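Local coordinates for protein PCP domain (Thermobifida fusca, PDB 7KW3) that probably serves as the peptidyl carrier domain of a non-ribosomal peptide synthetase, holding amino acid or peptide intermediates as thioesters on a phosphopantetheine arm, at residues A[14-19]-A[43-48]; A[24-29]-A[65-70]; A[52-57]-A[72-77]. One frame throughout, in Å; residues are numbered along the deposited sequence.

In the fold
The three contacts tie together a small helical carrier domain of the phosphopantetheine-attachment family. Contact 1 pairs helices 8-21 and 39-51; contact 2 fixes the loop 24-29 to the start of helix 67-73; contact 3 joins strands 54-55 and 75-76 into a two-stranded ribbon. Centres of contacts 1 and 2 lie about 11 Å apart, and Tyr17 bridges them: its OH is 2.7 Å from Pro65 O, a probable hydrogen bond. Contact 3 follows contact 1 along the chain, about 12 Å away between centres, and meets it where Val46 packs on Ile56. Contacts 2 and 3 share helix 67-73, with Leu70 CD2 lying 3.8 Å from Ile56 CD1.

Contact 1. Residues A[14-19]-A[43-48]; sequences CAVYAE and LRLVHR
Val16 overlaps two residues of the facing helix at once, its CG1 lying 3.6 Å from Leu45 CD1 and the same distance from Arg48 CB. CG1 stands opposite the backbone N (chi1 170°) and is thereby sent between these two residues, while CG2 rests more loosely against the Arg48 carbonyl group. Leu45 then reaches on to Tyr17: its CD2 comes within 3.8 Å of Tyr17 CE1, and CD1 lies near the same side of the ring, an oblique approach. The Tyr17 hydroxyl continues past this layer to hydrogen-bond Pro65 O, which gives the polar end of a buried side chain a partner.

Toward the solvent-exposed end, apolar packing gives way to charge. The extended Glu19 meets Arg48 at about a right angle, with OE1 3.5 Å from Arg48 NH1 in a long salt bridge. The carboxylate and guanidinium planes are nearly parallel (7° apart) but offset, OE1 lying obliquely off the guanidinium plane and nearer to Arg48 CD, at 3.1 Å, than to any guanidinium nitrogen. The attraction is therefore probably electrostatic and not a coplanar two-pronged pairing.

The axes of helix segments 14-19 and 43-48 approach to 9.7 Å and run 140° apart, closer to antiparallel than parallel. Around this pair, Phe32 of the connecting loop sets its ring edge-to-face with Tyr17 and touches Leu45, and helix 67-73 packs Leu70 against Tyr17.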
# COMPACT_ATOMS: atom_id res chain seq x y z
N CYS A 14 -2.20 -3.62 2.66
CA CYS A 14 -1.38 -4.76 3.04
C CYS A 14 -1.39 -5.83 1.96
O CYS A 14 -0.34 -6.33 1.54
CB CYS A 14 -1.87 -5.38 4.36
SG CYS A 14 -1.50 -4.45 5.85
N ALA A 15 -2.58 -6.19 1.49
CA ALA A 15 -2.69 -7.23 0.49
C ALA A 15 -1.99 -6.82 -0.80
O ALA A 15 -1.29 -7.63 -1.42
CB ALA A 15 -4.16 -7.57 0.23
N VAL A 16 -2.14 -5.55 -1.19
CA VAL A 16 -1.54 -5.08 -2.43
C VAL A 16 -0.02 -4.98 -2.30
O VAL A 16 0.71 -5.32 -3.24
CB VAL A 16 -2.18 -3.74 -2.85
CG1 VAL A 16 -1.41 -3.11 -4.01
CG2 VAL A 16 -3.62 -3.96 -3.27
N TYR A 17 0.48 -4.51 -1.15
CA TYR A 17 1.93 -4.55 -0.90
C TYR A 17 2.47 -5.96 -1.08
O TYR A 17 3.50 -6.16 -1.74
CB TYR A 17 2.26 -4.10 0.52
CG TYR A 17 2.46 -2.63 0.77
CD1 TYR A 17 1.61 -1.68 0.21
CD2 TYR A 17 3.46 -2.19 1.63
CE1 TYR A 17 1.78 -0.33 0.48
CE2 TYR A 17 3.64 -0.85 1.91
CZ TYR A 17 2.79 0.08 1.34
OH TYR A 17 2.96 1.41 1.63
N ALA A 18 1.82 -6.94 -0.46
CA ALA A 18 2.30 -8.31 -0.53
C ALA A 18 2.29 -8.81 -1.97
O ALA A 18 3.25 -9.44 -2.43
CB ALA A 18 1.46 -9.22 0.36
N GLU A 19 1.23 -8.49 -2.72
CA GLU A 19 1.14 -8.94 -4.10
C GLU A 19 2.19 -8.26 -4.97
O GLU A 19 2.84 -8.91 -5.79
CB GLU A 19 -0.26 -8.68 -4.64
CG GLU A 19 -0.42 -9.00 -6.12
CD GLU A 19 -1.52 -8.16 -6.78
OE1 GLU A 19 -1.50 -8.02 -8.02
OE2 GLU A 19 -2.41 -7.64 -6.06
N LEU A 43 4.45 2.34 -9.22
CA LEU A 43 3.46 2.39 -10.28
C LEU A 43 2.45 1.26 -10.14
O LEU A 43 1.24 1.47 -10.22
CB LEU A 43 4.16 2.33 -11.64
CG LEU A 43 3.27 2.63 -12.86
CD1 LEU A 43 2.83 4.07 -12.80
CD2 LEU A 43 3.98 2.38 -14.16
N ARG A 44 2.94 0.04 -9.90
CA ARG A 44 2.04 -1.11 -9.79
C ARG A 44 1.16 -1.01 -8.55
O ARG A 44 -0.03 -1.34 -8.60
CB ARG A 44 2.83 -2.41 -9.77
CG ARG A 44 3.49 -2.69 -11.09
CD ARG A 44 4.41 -3.87 -11.00
NE ARG A 44 5.22 -3.96 -12.20
CZ ARG A 44 6.18 -4.86 -12.39
NH1 ARG A 44 6.45 -5.74 -11.45
NH2 ARG A 44 6.88 -4.86 -13.52
N LEU A 45 1.74 -0.58 -7.43
CA LEU A 45 0.98 -0.40 -6.20
C LEU A 45 -0.18 0.57 -6.42
O LEU A 45 -1.30 0.31 -5.97
CB LEU A 45 1.90 0.10 -5.08
CG LEU A 45 1.33 0.75 -3.83
CD1 LEU A 45 0.39 -0.19 -3.09
CD2 LEU A 45 2.46 1.18 -2.90
N VAL A 46 0.06 1.69 -7.11
CA VAL A 46 -1.00 2.67 -7.37
C VAL A 46 -2.15 2.03 -8.14
O VAL A 46 -3.32 2.17 -7.75
CB VAL A 46 -0.43 3.90 -8.11
CG1 VAL A 46 -1.58 4.76 -8.68
CG2 VAL A 46 0.47 4.72 -7.20
N HIS A 47 -1.85 1.34 -9.25
CA HIS A 47 -2.88 0.67 -10.04
C HIS A 47 -3.64 -0.36 -9.22
O HIS A 47 -4.87 -0.46 -9.32
CB HIS A 47 -2.28 -0.06 -11.25
CG HIS A 47 -1.50 0.82 -12.17
ND1 HIS A 47 -1.83 2.13 -12.42
CD2 HIS A 47 -0.40 0.56 -12.93
CE1 HIS A 47 -0.98 2.65 -13.29
NE2 HIS A 47 -0.10 1.71 -13.61
N ARG A 48 -2.92 -1.19 -8.47
CA ARG A 48 -3.59 -2.31 -7.81
C ARG A 48 -4.37 -1.83 -6.60
O ARG A 48 -5.43 -2.40 -6.29
CB ARG A 48 -2.56 -3.39 -7.46
CG ARG A 48 -2.25 -4.30 -8.67
CD ARG A 48 -0.89 -5.02 -8.62
NE ARG A 48 -0.29 -5.13 -9.96
CZ ARG A 48 0.77 -5.87 -10.30
NH1 ARG A 48 1.41 -6.62 -9.41
NH2 ARG A 48 1.19 -5.86 -11.57

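Contact 2. Residues A[24-29]-A[65-70]; sequences DKVGAD and PVVADL
Val67 lies against the backbone of residues 27-28, beginning at CB, which is 3.3 Å from Ala28 O. Beyond it the two methyls part: CG1, opposite the backbone N (chi1 171°), rests near Ala28 CA and O, whereas CG2 turns to Gly27 O at 3.7 Å and only grazes Val26 CG1. CG2 also packs on the Tyr17 ring, so this valine is shared between the loop and helix 8-21.

The same Ala28 carbonyl accepts a hydrogen bond from Ala68 N, 3.0 Å long. The donor lies nearly along the C=O axis, but the hydrogen bond is bent at the hydrogen, 135°. Ala68 CB sits beside the same oxygen. Two residues earlier, Val66 occupies the N-cap position of helix 67-73 and lays CG1 on Asp29 O at 3.7 Å. A further backbone bond, between Val67 and Ala30, continues the attachment of the loop.

The Ala28 oxygen thus meets an amide in the first turn of helix 67-73, where N-H groups lack acceptors from within the helix, and the helix dipole would probably favour a carbonyl there. The hydrogen bond is made by backbone alone, and the valine side chains add apolar contact beside it.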
# COMPACT_ATOMS: atom_id res chain seq x y z
N ASP A 24 4.40 -13.06 0.97
CA ASP A 24 3.22 -13.80 1.39
C ASP A 24 2.22 -12.90 2.09
O ASP A 24 1.03 -12.88 1.76
CB ASP A 24 3.62 -14.95 2.32
CG ASP A 24 4.52 -15.96 1.64
OD1 ASP A 24 4.66 -15.87 0.39
OD2 ASP A 24 5.08 -16.83 2.33
N LYS A 25 2.69 -12.14 3.07
CA LYS A 25 1.84 -11.27 3.85
C LYS A 25 2.72 -10.16 4.38
O LYS A 25 3.93 -10.32 4.54
CB LYS A 25 1.16 -12.04 4.99
CG LYS A 25 0.07 -11.30 5.74
CD LYS A 25 -0.61 -12.24 6.73
CE LYS A 25 -1.52 -11.50 7.69
NZ LYS A 25 -2.38 -12.46 8.43
N VAL A 26 2.10 -9.02 4.64
CA VAL A 26 2.79 -7.79 4.99
C VAL A 26 2.00 -7.12 6.11
O VAL A 26 0.77 -7.14 6.11
CB VAL A 26 2.93 -6.90 3.73
CG1 VAL A 26 2.94 -5.44 4.07
CG2 VAL A 26 4.17 -7.29 2.95
N GLY A 27 2.72 -6.56 7.10
CA GLY A 27 2.06 -5.95 8.23
C GLY A 27 1.59 -4.53 7.96
O GLY A 27 2.04 -3.84 7.04
N ALA A 28 0.67 -4.07 8.79
CA ALA A 28 0.18 -2.70 8.63
C ALA A 28 1.25 -1.65 8.92
O ALA A 28 1.04 -0.48 8.59
CB ALA A 28 -1.03 -2.47 9.52
N ASP A 29 2.37 -2.02 9.52
CA ASP A 29 3.47 -1.11 9.77
C ASP A 29 4.60 -1.25 8.74
O ASP A 29 5.67 -0.67 8.93
CB ASP A 29 4.01 -1.32 11.18
CG ASP A 29 4.44 -2.77 11.43
OD1 ASP A 29 4.28 -3.64 10.53
OD2 ASP A 29 4.93 -3.04 12.54
N PRO A 65 5.39 5.93 3.00
CA PRO A 65 5.62 4.54 2.55
C PRO A 65 5.10 3.48 3.53
O PRO A 65 5.00 2.31 3.13
CB PRO A 65 7.14 4.46 2.39
CG PRO A 65 7.68 5.55 3.27
CD PRO A 65 6.65 6.64 3.30
N VAL A 66 4.76 3.84 4.76
CA VAL A 66 4.20 2.87 5.70
C VAL A 66 2.71 2.68 5.41
O VAL A 66 1.98 3.66 5.25
CB VAL A 66 4.44 3.33 7.14
CG1 VAL A 66 3.79 2.36 8.12
CG2 VAL A 66 5.93 3.44 7.42
N VAL A 67 2.28 1.41 5.36
CA VAL A 67 0.89 1.06 5.02
C VAL A 67 -0.10 1.94 5.78
O VAL A 67 -0.97 2.58 5.18
CB VAL A 67 0.63 -0.44 5.29
CG1 VAL A 67 -0.86 -0.77 5.15
CG2 VAL A 67 1.45 -1.34 4.37
N ALA A 68 0.01 1.97 7.11
CA ALA A 68 -0.97 2.70 7.90
C ALA A 68 -1.00 4.18 7.54
O ALA A 68 -2.06 4.80 7.51
CB ALA A 68 -0.69 2.51 9.40
N ASP A 69 0.17 4.76 7.28
CA ASP A 69 0.22 6.16 6.87
C ASP A 69 -0.39 6.36 5.49
O ASP A 69 -1.10 7.34 5.24
CB ASP A 69 1.66 6.66 6.91
CG ASP A 69 2.23 6.64 8.31
OD1 ASP A 69 1.44 6.86 9.26
OD2 ASP A 69 3.45 6.39 8.45
N LEU A 70 -0.12 5.43 4.57
CA LEU A 70 -0.66 5.54 3.22
C LEU A 70 -2.18 5.38 3.24
O LEU A 70 -2.89 6.10 2.52
CB LEU A 70 0.00 4.49 2.32
CG LEU A 70 -0.37 4.51 0.84
CD1 LEU A 70 -0.05 5.88 0.23
CD2 LEU A 70 0.36 3.40 0.10

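Contact 3. Residues A[52-57]-A[72-77]; sequences AGWEIS and AVAQPV
Trp54 packs closely against residues 74-76, its CZ3 3.7 Å from Pro76 CD and its CE3 4.0 Å from Ala74 CB. Pro76 N, Gln75 O and Ala74 CB lie obliquely to the indole. With CG opposite its carbonyl carbon (chi1 -63°), the ring also reaches Ala9 and Ala12 of helix 8-21. An alanine in its place would remove the indole and is likely to leave Pro76 and Ala74 without their cover and a gap before helix 8-21. Further along, Ile56 CG2 touches Ala74 CB.

The backbones form an antiparallel ribbon: Trp54 and Pro76 are a non-hydrogen-bonded pair, Glu55 and Gln75 a hydrogen-bonded one. Glu55 N gives a nearly straight bond to Gln75 O (2.7 Å, 176°), and Gln75 N returns one to Glu55 O. Just before the ribbon, Gly53, with its positive phi, closes helix 39-51 in a Schellman motif; its O takes Val77 N from above the carbonyl plane.

On the Glu55 and Gln75 face, direct side-chain contact is slight, with the two CB atoms 4.5 Å apart. Here a water donates to both Glu55 OE2 and Pro76 O, while Glu55 OE1 salt-bridges Arg50. A second water links Glu55 O with Val73 O.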
# COMPACT_ATOMS: atom_id res chain seq x y z
N ALA A 52 -8.33 -2.36 -5.81
CA ALA A 52 -8.84 -2.77 -4.51
C ALA A 52 -9.72 -1.71 -3.85
O ALA A 52 -10.10 -1.89 -2.69
CB ALA A 52 -7.69 -3.14 -3.58
N GLY A 53 -10.05 -0.63 -4.54
CA GLY A 53 -11.00 0.33 -4.02
C GLY A 53 -10.41 1.59 -3.41
O GLY A 53 -11.17 2.38 -2.83
N TRP A 54 -9.11 1.83 -3.54
CA TRP A 54 -8.45 2.93 -2.84
C TRP A 54 -7.58 3.73 -3.80
O TRP A 54 -6.72 3.19 -4.50
CB TRP A 54 -7.67 2.40 -1.63
CG TRP A 54 -8.65 1.79 -0.67
CD1 TRP A 54 -9.00 0.46 -0.59
CD2 TRP A 54 -9.48 2.48 0.27
NE1 TRP A 54 -9.98 0.29 0.37
CE2 TRP A 54 -10.29 1.51 0.91
CE3 TRP A 54 -9.61 3.83 0.64
CZ2 TRP A 54 -11.23 1.84 1.89
CZ3 TRP A 54 -10.54 4.16 1.63
CH2 TRP A 54 -11.34 3.17 2.24
N GLU A 55 -7.82 5.04 -3.82
CA GLU A 55 -7.15 5.97 -4.71
C GLU A 55 -5.95 6.58 -4.00
O GLU A 55 -6.12 7.26 -2.99
CB GLU A 55 -8.12 7.07 -5.14
CG GLU A 55 -8.47 7.04 -6.59
CD GLU A 55 -9.06 8.35 -7.06
OE1 GLU A 55 -8.44 9.00 -7.93
OE2 GLU A 55 -10.15 8.72 -6.57
N ILE A 56 -4.76 6.34 -4.54
CA ILE A 56 -3.54 6.97 -4.07
C ILE A 56 -2.73 7.43 -5.27
O ILE A 56 -2.98 7.02 -6.41
CB ILE A 56 -2.68 6.05 -3.19
CG1 ILE A 56 -2.45 4.72 -3.90
CG2 ILE A 56 -3.33 5.86 -1.82
CD1 ILE A 56 -1.48 3.79 -3.20
N SER A 57 -1.75 8.28 -5.01
CA SER A 57 -0.77 8.69 -6.00
C SER A 57 0.61 8.13 -5.67
O SER A 57 0.91 7.75 -4.53
CB SER A 57 -0.68 10.21 -6.09
OG SER A 57 -0.00 10.72 -4.95
N ALA A 72 -4.15 6.36 5.47
CA ALA A 72 -4.77 7.56 6.02
C ALA A 72 -4.95 8.66 4.97
O ALA A 72 -5.85 9.50 5.12
CB ALA A 72 -3.96 8.08 7.21
N VAL A 73 -4.11 8.71 3.93
CA VAL A 73 -4.30 9.70 2.86
C VAL A 73 -5.08 9.16 1.67
O VAL A 73 -5.47 9.96 0.80
CB VAL A 73 -2.97 10.30 2.35
CG1 VAL A 73 -2.28 11.07 3.46
CG2 VAL A 73 -2.08 9.22 1.78
N ALA A 74 -5.32 7.86 1.59
CA ALA A 74 -6.09 7.31 0.48
C ALA A 74 -7.51 7.86 0.49
O ALA A 74 -8.04 8.28 1.52
CB ALA A 74 -6.12 5.78 0.55
N GLN A 75 -8.12 7.87 -0.69
CA GLN A 75 -9.54 8.11 -0.77
C GLN A 75 -10.23 6.86 -1.29
O GLN A 75 -9.66 6.14 -2.12
CB GLN A 75 -9.88 9.30 -1.69
CG GLN A 75 -9.33 10.62 -1.24
CD GLN A 75 -10.03 11.16 -0.00
OE1 GLN A 75 -10.92 10.52 0.55
NE2 GLN A 75 -9.62 12.35 0.44
N PRO A 76 -11.42 6.55 -0.81
CA PRO A 76 -12.19 5.47 -1.43
C PRO A 76 -12.45 5.81 -2.88
O PRO A 76 -12.66 6.97 -3.24
CB PRO A 76 -13.50 5.44 -0.61
CG PRO A 76 -13.56 6.79 0.06
CD PRO A 76 -12.14 7.22 0.29
N VAL A 77 -12.40 4.78 -3.73
CA VAL A 77 -12.72 4.98 -5.14
C VAL A 77 -14.19 5.37 -5.27
O VAL A 77 -15.07 4.71 -4.70
CB VAL A 77 -12.40 3.73 -5.96
CG1 VAL A 77 -13.10 3.78 -7.30
CG2 VAL A 77 -10.90 3.61 -6.16
O HOH W 1 -12.16 9.01 -5.02
O HOH W 2 -5.95 10.21 -2.27